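Local coordinates for ATP/GTP-binding site-containing protein A (Brucella abortus, PDB 6NTR) that functions in the periplasm to maintain the integrity of the cell envelope and contributes to virulence, at residues 77-83 / 95-101; 104-108 / 118-123; 46-52 / 64-70. One frame throughout, in Å; residues are numbered along the deposited sequence.

Interaction 1. Residues 77-83 / 95-101; sequences KDFRFVN and VRGDAKL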
loop_
_atom_site.group_PDB
_atom_site.type_symbol
_atom_site.label_atom_id
_atom_site.label_comp_id
_atom_site.label_asym_id
_atom_site.label_seq_id
_atom_site.Cartn_x
_atom_site.Cartn_y
_atom_site.Cartn_z
ATOM N N LYS A 77 -3.142 6.714 17.045
ATOM C CA LYS A 77 -4.552 6.598 17.391
ATOM C C LYS A 77 -5.464 7.378 16.458
ATOM O O LYS A 77 -6.687 7.208 16.521
ATOM C CB LYS A 77 -4.799 7.060 18.839
ATOM C CG LYS A 77 -4.549 5.986 19.894
ATOM C CD LYS A 77 -5.140 6.366 21.246
ATOM C CE LYS A 77 -5.218 5.152 22.170
ATOM N NZ LYS A 77 -5.929 5.428 23.454
ATOM N N ASP A 78 -4.919 8.207 15.594
ATOM C CA ASP A 78 -5.732 8.927 14.638
ATOM C C ASP A 78 -5.195 8.685 13.235
ATOM O O ASP A 78 -4.014 8.382 13.051
ATOM C CB ASP A 78 -5.748 10.412 14.952
ATOM C CG ASP A 78 -6.683 11.177 14.050
ATOM O OD1 ASP A 78 -7.863 10.768 13.943
ATOM O OD2 ASP A 78 -6.223 12.148 13.407
ATOM N N PHE A 79 -6.075 8.828 12.244
ATOM C CA PHE A 79 -5.730 8.522 10.858
ATOM C C PHE A 79 -6.655 9.325 9.953
ATOM O O PHE A 79 -7.842 9.006 9.852
ATOM C CB PHE A 79 -5.853 7.020 10.602
ATOM C CG PHE A 79 -5.388 6.583 9.251
ATOM C CD1 PHE A 79 -4.115 6.860 8.816
ATOM C CD2 PHE A 79 -6.218 5.844 8.434
ATOM C CE1 PHE A 79 -3.682 6.435 7.579
ATOM C CE2 PHE A 79 -5.794 5.418 7.201
ATOM C CZ PHE A 79 -4.523 5.717 6.773
ATOM N N ARG A 80 -6.128 10.377 9.332
ATOM C CA ARG A 80 -6.881 11.191 8.385
ATOM C C ARG A 80 -6.590 10.718 6.964
ATOM O O ARG A 80 -5.440 10.435 6.625
ATOM C CB ARG A 80 -6.527 12.677 8.527
ATOM C CG ARG A 80 -7.053 13.357 9.796
ATOM C CD ARG A 80 -6.830 14.884 9.782
ATOM N NE ARG A 80 -5.633 15.294 10.516
ATOM C CZ ARG A 80 -5.630 15.649 11.796
ATOM N NH1 ARG A 80 -6.761 15.644 12.486
ATOM N NH2 ARG A 80 -4.498 16.012 12.384
ATOM N N PHE A 81 -7.630 10.648 6.130
ATOM C CA PHE A 81 -7.487 10.079 4.783
ATOM C C PHE A 81 -8.394 10.707 3.710
ATOM O O PHE A 81 -9.568 10.986 3.968
ATOM C CB PHE A 81 -7.731 8.554 4.826
ATOM C CG PHE A 81 -9.076 8.152 5.374
ATOM C CD1 PHE A 81 -10.170 7.992 4.535
ATOM C CD2 PHE A 81 -9.230 7.900 6.721
ATOM C CE1 PHE A 81 -11.382 7.609 5.037
ATOM C CE2 PHE A 81 -10.444 7.526 7.225
ATOM C CZ PHE A 81 -11.520 7.378 6.386
ATOM N N VAL A 82 -7.844 10.878 2.491
ATOM C CA VAL A 82 -8.564 11.370 1.307
ATOM C C VAL A 82 -8.249 10.475 0.107
ATOM O O VAL A 82 -7.079 10.294 -0.242
ATOM C CB VAL A 82 -8.207 12.839 0.939
ATOM C CG1 VAL A 82 -9.118 13.385 -0.167
ATOM C CG2 VAL A 82 -8.277 13.776 2.117
ATOM N N ASN A 83 -9.289 9.992 -0.574
ATOM C CA ASN A 83 -9.123 9.138 -1.746
ATOM C C ASN A 83 -9.804 9.749 -2.952
ATOM O O ASN A 83 -11.033 9.746 -3.026
ATOM C CB ASN A 83 -9.700 7.745 -1.516
ATOM C CG ASN A 83 -8.664 6.772 -1.084
ATOM O OD1 ASN A 83 -7.468 7.016 -1.214
ATOM N ND2 ASN A 83 -9.110 5.628 -0.621
ATOM N N VAL A 95 -13.238 9.626 -1.679
ATOM C CA VAL A 95 -13.461 9.053 -0.362
ATOM C C VAL A 95 -12.642 9.911 0.557
ATOM O O VAL A 95 -11.495 10.204 0.280
ATOM C CB VAL A 95 -13.087 7.569 -0.250
ATOM C CG1 VAL A 95 -13.283 7.109 1.176
ATOM C CG2 VAL A 95 -13.955 6.741 -1.170
ATOM N N ARG A 96 -13.252 10.319 1.650
ATOM C CA ARG A 96 -12.624 11.238 2.578
ATOM C C ARG A 96 -13.243 11.010 3.940
ATOM O O ARG A 96 -14.466 11.000 4.063
ATOM C CB ARG A 96 -12.836 12.684 2.128
ATOM C CG ARG A 96 -12.014 13.750 2.872
ATOM C CD ARG A 96 -12.626 15.115 2.605
ATOM N NE ARG A 96 -12.517 15.489 1.206
ATOM C CZ ARG A 96 -11.519 16.199 0.691
ATOM N NH1 ARG A 96 -10.569 16.714 1.469
ATOM N NH2 ARG A 96 -11.518 16.451 -0.611
ATOM N N GLY A 97 -12.413 10.834 4.958
ATOM C CA GLY A 97 -12.964 10.684 6.287
ATOM C C GLY A 97 -11.899 10.651 7.359
ATOM O O GLY A 97 -10.755 11.063 7.157
ATOM N N ASP A 98 -12.319 10.173 8.524
ATOM C CA ASP A 98 -11.449 10.051 9.673
ATOM C C ASP A 98 -11.701 8.738 10.392
ATOM O O ASP A 98 -12.770 8.138 10.283
ATOM C CB ASP A 98 -11.649 11.201 10.646
ATOM C CG ASP A 98 -10.527 11.292 11.648
ATOM O OD1 ASP A 98 -9.416 11.684 11.235
ATOM O OD2 ASP A 98 -10.738 10.936 12.833
ATOM N N ALA A 99 -10.694 8.304 11.143
ATOM C CA ALA A 99 -10.850 7.164 12.031
ATOM C C ALA A 99 -9.993 7.376 13.271
ATOM O O ALA A 99 -8.922 7.987 13.207
ATOM C CB ALA A 99 -10.467 5.856 11.343
ATOM N N LYS A 100 -10.453 6.875 14.407
ATOM C CA LYS A 100 -9.702 7.024 15.642
ATOM C C LYS A 100 -9.652 5.728 16.417
ATOM O O LYS A 100 -10.576 4.929 16.359
ATOM C CB LYS A 100 -10.343 8.096 16.522
ATOM C CG LYS A 100 -9.516 8.499 17.728
ATOM C CD LYS A 100 -10.351 9.283 18.725
ATOM C CE LYS A 100 -9.650 9.447 20.063
ATOM N NZ LYS A 100 -8.175 9.316 19.960
ATOM N N LEU A 101 -8.570 5.524 17.149
ATOM C CA LEU A 101 -8.478 4.335 17.956
ATOM C C LEU A 101 -8.806 4.728 19.384
ATOM O O LEU A 101 -7.976 5.263 20.100
ATOM C CB LEU A 101 -7.087 3.708 17.877
ATOM C CG LEU A 101 -6.696 2.905 16.630
ATOM C CD1 LEU A 101 -5.341 2.249 16.794
ATOM C CD2 LEU A 101 -7.746 1.903 16.196
#
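The ring of Phe-81 lies flat on the backbone of Gly-97, and this is the tight part of the pairing. Gly-97 CA sits 4.0 Å from the centroid of the Phe-81 ring as a CH-pi contact. Gly-97 carries no side chain, so the ring rests directly on the main chain, with Phe-81 CE1 3.4 Å from Gly-97 N. The ring is brought over the partner strand by its first torsion, which sets CG between the backbone N and the carbonyl carbon (chi1 58°). Its rim runs between two apolar neighbours, Phe-81 CE1 coming 4.3 Å from Val-95 CG1 and CE2 4.4 Å from Ala-99 CB. Beside it in the backbone, Gly-97 N donates to Phe-81 O at 3.0 Å, one rung of the antiparallel ladder that joins the two strands.

The face carrying Asp-78, Arg-80, Val-82, Arg-96 and Asp-98 is more polar and nearer solvent, with Arg-80 exposed. Asp-78 and Asp-98 cross at about a right angle, and Asp-78 OD1 is 3.1 Å from Asp-98 OD2. Two acceptors so close may raise the affinity of one carboxylate for a proton, an effect that nearby Arg-80 would partly offset. Farther along, Val-82 CG1 stands over the centre of one face of the Arg-96 guanidinium, 3.8 Å above its plane, while Arg-96 NH2 turns to a salt bridge with Glu-94. At the end of the pair, exposed Lys-77 runs its extended chain past Leu-101 O.

Both strands have antiparallel neighbours on their outer edges. Strand 78-87 bonds to strand 62-72, through Arg-80 with Phe-71 and Val-82 with Thr-69, and strand 90-102 bonds to strand 105-112. Phe-79 stacks with Phe-125, and Phe-81 also touches Leu-110, Ala-151 and Ala-155.

Interaction 2. Residues 104-108 / 118-123; sequences GKTVV and LDLKGT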
loop_
_atom_site.group_PDB
_atom_site.type_symbol
_atom_site.label_atom_id
_atom_site.label_comp_id
_atom_site.label_asym_id
_atom_site.label_seq_id
_atom_site.Cartn_x
_atom_site.Cartn_y
_atom_site.Cartn_z
ATOM N N GLY A 104 -10.904 0.413 22.129
ATOM C CA GLY A 104 -10.679 -0.860 21.477
ATOM C C GLY A 104 -11.628 -1.106 20.340
ATOM O O GLY A 104 -11.969 -2.233 20.023
ATOM N N LYS A 105 -12.038 -0.026 19.710
ATOM C CA LYS A 105 -12.946 -0.090 18.599
ATOM C C LYS A 105 -12.435 0.915 17.615
ATOM O O LYS A 105 -11.655 1.779 17.973
ATOM C CB LYS A 105 -14.358 0.280 19.036
ATOM C CG LYS A 105 -14.497 1.641 19.707
ATOM C CD LYS A 105 -15.961 2.063 19.756
ATOM C CE LYS A 105 -16.259 3.057 20.868
ATOM N NZ LYS A 105 -17.713 3.102 21.198
ATOM N N THR A 106 -12.847 0.792 16.368
ATOM C CA THR A 106 -12.432 1.758 15.388
ATOM C C THR A 106 -13.660 2.521 14.919
ATOM O O THR A 106 -14.498 1.972 14.219
ATOM C CB THR A 106 -11.752 1.076 14.199
ATOM O OG1 THR A 106 -12.440 -0.137 13.901
ATOM C CG2 THR A 106 -10.324 0.766 14.528
ATOM N N VAL A 107 -13.747 3.792 15.300
ATOM C CA VAL A 107 -14.831 4.665 14.876
ATOM C C VAL A 107 -14.376 5.443 13.644
ATOM O O VAL A 107 -13.374 6.168 13.679
ATOM C CB VAL A 107 -15.269 5.602 16.012
ATOM C CG1 VAL A 107 -14.063 6.232 16.683
ATOM C CG2 VAL A 107 -16.202 6.672 15.481
ATOM N N VAL A 108 -15.102 5.272 12.547
ATOM C CA VAL A 108 -14.742 5.838 11.255
ATOM C C VAL A 108 -15.748 6.921 10.908
ATOM O O VAL A 108 -16.938 6.634 10.731
ATOM C CB VAL A 108 -14.709 4.764 10.161
ATOM C CG1 VAL A 108 -14.362 5.392 8.835
ATOM C CG2 VAL A 108 -13.714 3.690 10.515
ATOM N N LEU A 118 -18.968 4.989 11.557
ATOM C CA LEU A 118 -18.917 3.536 11.611
ATOM C C LEU A 118 -18.065 3.108 12.786
ATOM O O LEU A 118 -16.874 3.425 12.839
ATOM C CB LEU A 118 -18.363 2.964 10.314
ATOM C CG LEU A 118 -19.407 2.967 9.206
ATOM C CD1 LEU A 118 -18.816 2.381 7.949
ATOM C CD2 LEU A 118 -20.633 2.192 9.677
ATOM N N ASP A 119 -18.678 2.404 13.724
ATOM C CA ASP A 119 -17.921 1.658 14.715
ATOM C C ASP A 119 -17.424 0.363 14.084
ATOM O O ASP A 119 -18.228 -0.466 13.642
ATOM C CB ASP A 119 -18.774 1.365 15.942
ATOM C CG ASP A 119 -18.528 2.340 17.052
ATOM O OD1 ASP A 119 -17.458 2.980 17.011
ATOM O OD2 ASP A 119 -19.372 2.455 17.969
ATOM N N LEU A 120 -16.109 0.186 14.035
ATOM C CA LEU A 120 -15.520 -1.031 13.506
ATOM C C LEU A 120 -14.653 -1.697 14.566
ATOM O O LEU A 120 -14.432 -1.161 15.657
ATOM C CB LEU A 120 -14.686 -0.750 12.254
ATOM C CG LEU A 120 -15.376 -0.330 10.971
ATOM C CD1 LEU A 120 -14.361 -0.317 9.855
ATOM C CD2 LEU A 120 -16.493 -1.297 10.683
ATOM N N LYS A 121 -14.151 -2.879 14.224
ATOM C CA LYS A 121 -13.298 -3.664 15.101
ATOM C C LYS A 121 -12.011 -2.914 15.351
ATOM O O LYS A 121 -11.456 -2.336 14.442
ATOM C CB LYS A 121 -13.012 -5.016 14.436
ATOM C CG LYS A 121 -11.830 -5.794 14.996
ATOM C CD LYS A 121 -11.359 -6.890 14.048
ATOM C CE LYS A 121 -12.524 -7.646 13.440
ATOM N NZ LYS A 121 -12.223 -8.199 12.091
ATOM N N GLY A 122 -11.525 -2.929 16.579
ATOM C CA GLY A 122 -10.302 -2.226 16.899
ATOM C C GLY A 122 -9.157 -2.781 16.095
ATOM O O GLY A 122 -9.045 -3.986 15.932
ATOM N N THR A 123 -8.298 -1.904 15.592
ATOM C CA THR A 123 -7.185 -2.328 14.755
ATOM C C THR A 123 -5.991 -1.406 14.815
ATOM O O THR A 123 -5.763 -0.753 15.806
ATOM C CB THR A 123 -7.628 -2.562 13.299
ATOM O OG1 THR A 123 -6.561 -3.152 12.561
ATOM C CG2 THR A 123 -8.000 -1.283 12.654
#
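Thr-106 N reaches Leu-120 O at 2.6 Å in an almost perfectly straight bond, 178° at the hydrogen. At the next hydrogen-bonded pair, Val-108 and Leu-118 exchange two bonds, Val-108 N to Leu-118 O at 2.6 Å and Leu-118 N to Val-108 O at 2.7 Å. The two short strand segments are antiparallel but twisted, with 149° between their directions.

On the side of Thr-106 and Val-108 the contact is largely apolar. Val-108 CG2 meets Leu-120 CD1 at 4.1 Å, and the methyl CG2 of Thr-106 touches the methyl CG2 of Thr-123 at 3.6 Å. Thr-123 OG1, on the far side of CB from the backbone N (chi1 -172°), is hydrogen-bonded to Thr-147 OG1.

On the face of Val-107 and Asp-119, the chain of Lys-105 runs past the carboxylate, CD lying 3.3 Å from Asp-119 OD1; its NZ makes a long salt bridge, 3.7 Å to Asp-119 OD2, and a second weak, long ion pair with Asp-103. The same OD1 also rests against Val-107 CB.

This hairpin continues the sheet beyond strand 90-102: Val-107 bonds to Lys-100 through the backbone, Thr-106 packs on Leu-101 and Val-108 on Ala-99. Phe-149, from a loop, touches both Val-108 and Thr-123.

Interaction 3. Residues 46-52 / 64-70; sequences TNFRFVT and TDQQTTT. With EDO (1,2-ethanediol), chain F.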
loop_
_atom_site.group_PDB
_atom_site.type_symbol
_atom_site.label_atom_id
_atom_site.label_comp_id
_atom_site.label_asym_id
_atom_site.label_seq_id
_atom_site.Cartn_x
_atom_site.Cartn_y
_atom_site.Cartn_z
ATOM N N THR A 46 1.504 10.836 4.271
ATOM C CA THR A 46 1.695 9.968 3.118
ATOM C C THR A 46 0.905 10.528 1.945
ATOM O O THR A 46 -0.297 10.790 2.065
ATOM C CB THR A 46 1.278 8.520 3.431
ATOM O OG1 THR A 46 2.132 7.985 4.445
ATOM C CG2 THR A 46 1.400 7.657 2.218
ATOM N N ASN A 47 1.682 10.774 0.840
ATOM C CA ASN A 47 1.134 11.227 -0.412
ATOM C C ASN A 47 1.421 10.192 -1.485
ATOM O O ASN A 47 2.554 9.870 -1.713
ATOM C CB ASN A 47 1.869 12.492 -0.837
ATOM C CG ASN A 47 1.122 13.743 -0.509
ATOM O OD1 ASN A 47 1.535 14.493 0.367
ATOM N ND2 ASN A 47 0.031 14.000 -1.224
ATOM N N PHE A 48 0.402 9.652 -2.130
ATOM C CA PHE A 48 0.662 8.762 -3.251
ATOM C C PHE A 48 -0.337 8.842 -4.392
ATOM O O PHE A 48 -1.484 9.141 -4.181
ATOM C CB PHE A 48 0.924 7.309 -2.794
ATOM C CG PHE A 48 -0.307 6.486 -2.548
ATOM C CD1 PHE A 48 -1.066 6.033 -3.577
ATOM C CD2 PHE A 48 -0.648 6.110 -1.281
ATOM C CE1 PHE A 48 -2.177 5.257 -3.353
ATOM C CE2 PHE A 48 -1.755 5.340 -1.038
ATOM C CZ PHE A 48 -2.525 4.913 -2.081
ATOM N N ARG A 49 0.146 8.597 -5.602
ATOM C CA ARG A 49 -0.637 8.657 -6.821
ATOM C C ARG A 49 -0.420 7.362 -7.591
ATOM O O ARG A 49 0.715 6.931 -7.796
ATOM C CB ARG A 49 -0.220 9.857 -7.672
ATOM C CG ARG A 49 -1.072 10.063 -8.913
ATOM C CD ARG A 49 -0.657 11.317 -9.666
ATOM N NE ARG A 49 -1.234 11.367 -11.006
ATOM C CZ ARG A 49 -0.650 11.946 -12.050
ATOM N NH1 ARG A 49 0.534 12.529 -11.912
ATOM N NH2 ARG A 49 -1.248 11.944 -13.233
ATOM N N PHE A 50 -1.514 6.747 -8.017
ATOM C CA PHE A 50 -1.462 5.508 -8.767
ATOM C C PHE A 50 -2.081 5.619 -10.159
ATOM O O PHE A 50 -3.271 5.629 -10.291
ATOM C CB PHE A 50 -2.248 4.489 -7.941
ATOM C CG PHE A 50 -1.936 3.071 -8.245
ATOM C CD1 PHE A 50 -0.743 2.519 -7.859
ATOM C CD2 PHE A 50 -2.857 2.281 -8.889
ATOM C CE1 PHE A 50 -0.457 1.206 -8.135
ATOM C CE2 PHE A 50 -2.581 0.963 -9.171
ATOM C CZ PHE A 50 -1.378 0.427 -8.795
ATOM N N VAL A 51 -1.260 5.636 -11.193
ATOM C CA VAL A 51 -1.739 5.754 -12.562
ATOM C C VAL A 51 -1.484 4.516 -13.412
ATOM O O VAL A 51 -0.371 4.071 -13.536
ATOM C CB VAL A 51 -1.071 6.939 -13.260
ATOM C CG1 VAL A 51 -1.691 7.170 -14.616
ATOM C CG2 VAL A 51 -1.181 8.176 -12.409
ATOM N N THR A 52 -2.536 3.996 -14.018
ATOM C CA THR A 52 -2.457 2.788 -14.835
ATOM C C THR A 52 -3.099 3.036 -16.186
ATOM O O THR A 52 -4.290 3.336 -16.258
ATOM C CB THR A 52 -3.151 1.594 -14.170
ATOM O OG1 THR A 52 -4.525 1.908 -13.904
ATOM C CG2 THR A 52 -2.444 1.193 -12.893
ATOM N N THR A 64 -6.640 5.354 -15.334
ATOM C CA THR A 64 -7.152 5.574 -13.992
ATOM C C THR A 64 -6.045 6.171 -13.137
ATOM O O THR A 64 -4.908 5.695 -13.178
ATOM C CB THR A 64 -7.678 4.270 -13.401
ATOM O OG1 THR A 64 -8.718 3.758 -14.235
ATOM C CG2 THR A 64 -8.246 4.503 -12.071
ATOM N N ASP A 65 -6.355 7.286 -12.481
ATOM C CA ASP A 65 -5.417 8.028 -11.656
ATOM C C ASP A 65 -5.999 8.102 -10.266
ATOM O O ASP A 65 -6.970 8.798 -10.034
ATOM C CB ASP A 65 -5.222 9.436 -12.242
ATOM C CG ASP A 65 -4.153 10.226 -11.551
ATOM O OD1 ASP A 65 -4.067 10.138 -10.341
ATOM O OD2 ASP A 65 -3.394 10.946 -12.204
ATOM N N GLN A 66 -5.387 7.385 -9.341
ATOM C CA GLN A 66 -5.832 7.361 -7.975
ATOM C C GLN A 66 -4.883 8.261 -7.215
ATOM O O GLN A 66 -3.690 8.105 -7.318
ATOM C CB GLN A 66 -5.798 5.933 -7.446
ATOM C CG GLN A 66 -7.082 5.448 -6.793
ATOM C CD GLN A 66 -7.440 4.004 -7.125
ATOM O OE1 GLN A 66 -6.697 3.308 -7.787
ATOM N NE2 GLN A 66 -8.587 3.565 -6.660
ATOM N N GLN A 67 -5.420 9.236 -6.497
ATOM C CA GLN A 67 -4.614 10.172 -5.734
ATOM C C GLN A 67 -5.087 10.127 -4.320
ATOM O O GLN A 67 -6.264 10.211 -4.067
ATOM C CB GLN A 67 -4.743 11.589 -6.281
ATOM C CG GLN A 67 -3.701 11.940 -7.309
ATOM C CD GLN A 67 -4.021 13.185 -8.105
ATOM O OE1 GLN A 67 -5.016 13.236 -8.779
ATOM N NE2 GLN A 67 -3.200 14.194 -7.993
ATOM N N THR A 68 -4.166 9.982 -3.391
ATOM C CA THR A 68 -4.544 9.878 -2.005
ATOM C C THR A 68 -3.576 10.570 -1.103
ATOM O O THR A 68 -2.429 10.723 -1.420
ATOM C CB THR A 68 -4.601 8.404 -1.557
ATOM O OG1 THR A 68 -3.278 7.901 -1.443
ATOM C CG2 THR A 68 -5.326 7.576 -2.540
ATOM N N THR A 69 -4.068 11.004 0.038
ATOM C CA THR A 69 -3.234 11.644 1.019
ATOM C C THR A 69 -3.685 11.158 2.357
ATOM O O THR A 69 -4.859 11.061 2.593
ATOM C CB THR A 69 -3.377 13.186 0.972
ATOM O OG1 THR A 69 -3.225 13.629 -0.367
ATOM C CG2 THR A 69 -2.320 13.828 1.766
ATOM N N THR A 70 -2.748 10.839 3.229
ATOM C CA THR A 70 -3.116 10.449 4.589
ATOM C C THR A 70 -2.228 11.137 5.613
ATOM O O THR A 70 -1.140 11.623 5.301
ATOM C CB THR A 70 -3.037 8.923 4.823
ATOM O OG1 THR A 70 -1.666 8.534 5.002
ATOM C CG2 THR A 70 -3.659 8.153 3.666
HETATM C C1 EDO F . -1.438 12.651 -4.321
HETATM O O1 EDO F . -1.343 13.298 -3.048
HETATM C C2 EDO F . -0.170 12.944 -5.113
HETATM O O2 EDO F . -0.468 13.755 -6.259
HETATM O O HOH W 1 -6.548 1.863 -15.957
#
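Arg-49 grips Asp-65 side-on with two nitrogens, both sharing the same oxygen through bent bonds: NE stands 2.5 Å and NH2 2.6 Å from Asp-65 OD2. The guanidinium and carboxylate planes are only 14° apart, and OD2 lies almost in the guanidinium plane; NE meets it on the syn side, NH2 nearly along the C-O bond. Arg-49 reaches two residues along the partner strand because its chain is extended, starting with CG anti to the backbone nitrogen (chi1 -175°).

Around this pair, Val-51 CG2 backs the carboxylate at 3.6 Å from Asp-65 OD2, and Gln-67 lies alongside Arg-49, their CG atoms 3.6 Å apart. Beyond Gln-67 an ethanediol molecule, probably from the crystallisation liquor, accepts a straight bond at O2 from Gln-67 NE2 (3.3 Å, 174°) and donates from O1 to Thr-68 O. Asn-47 and Thr-69 also border it.

On the other face Phe-48 lies across Thr-68. The hydroxyl OG1 of Thr-68 is over the centre of the ring, 2.9 Å above its plane, and Thr-68 CB makes a CH-pi contact 4.2 Å from the Phe-48 ring centroid. Phe-50 CB meets Gln-66 CB beside it, while the Phe-50 ring leads away to Leu-14, Met-32 and Met-231.

All these groups are positioned by an unbroken antiparallel ladder in which Thr-46, Phe-48, Phe-50 and Thr-52 each exchange two bonds with Thr-70, Thr-68, Gln-66 and Thr-64, respectively. Strands 25-39 and 78-87 flank it.

Two N-H groups converging on a single oxygen would draw negative charge toward OD2 and probably keep Asp-65 ionised. Asn-47, Gln-67 and Thr-68 O supply polar groups that bind the diol, and the face of Phe-48 and Phe-50 is more aromatic.

In the fold
The three contacts are successive hairpins of one curled antiparallel meander, met along the chain in the order interaction 3, interaction 1, interaction 2. The centres of interactions 3 and 1 are about 16 Å apart, and strands 62-72 and 78-87 join them as neighbours, Arg-80 O lying 3.4 Å from Thr-70 CB. Interactions 1 and 2 have centres about 12 Å apart and meet where strand 90-102 pairs with strand 105-112. Interactions 2 and 3 do not touch, their nearest atoms being about 12 Å apart. Every strand from 43 to 121 thus pairs with the next, building a continuous part of the beta-barrel-like fold of this periplasmic protein.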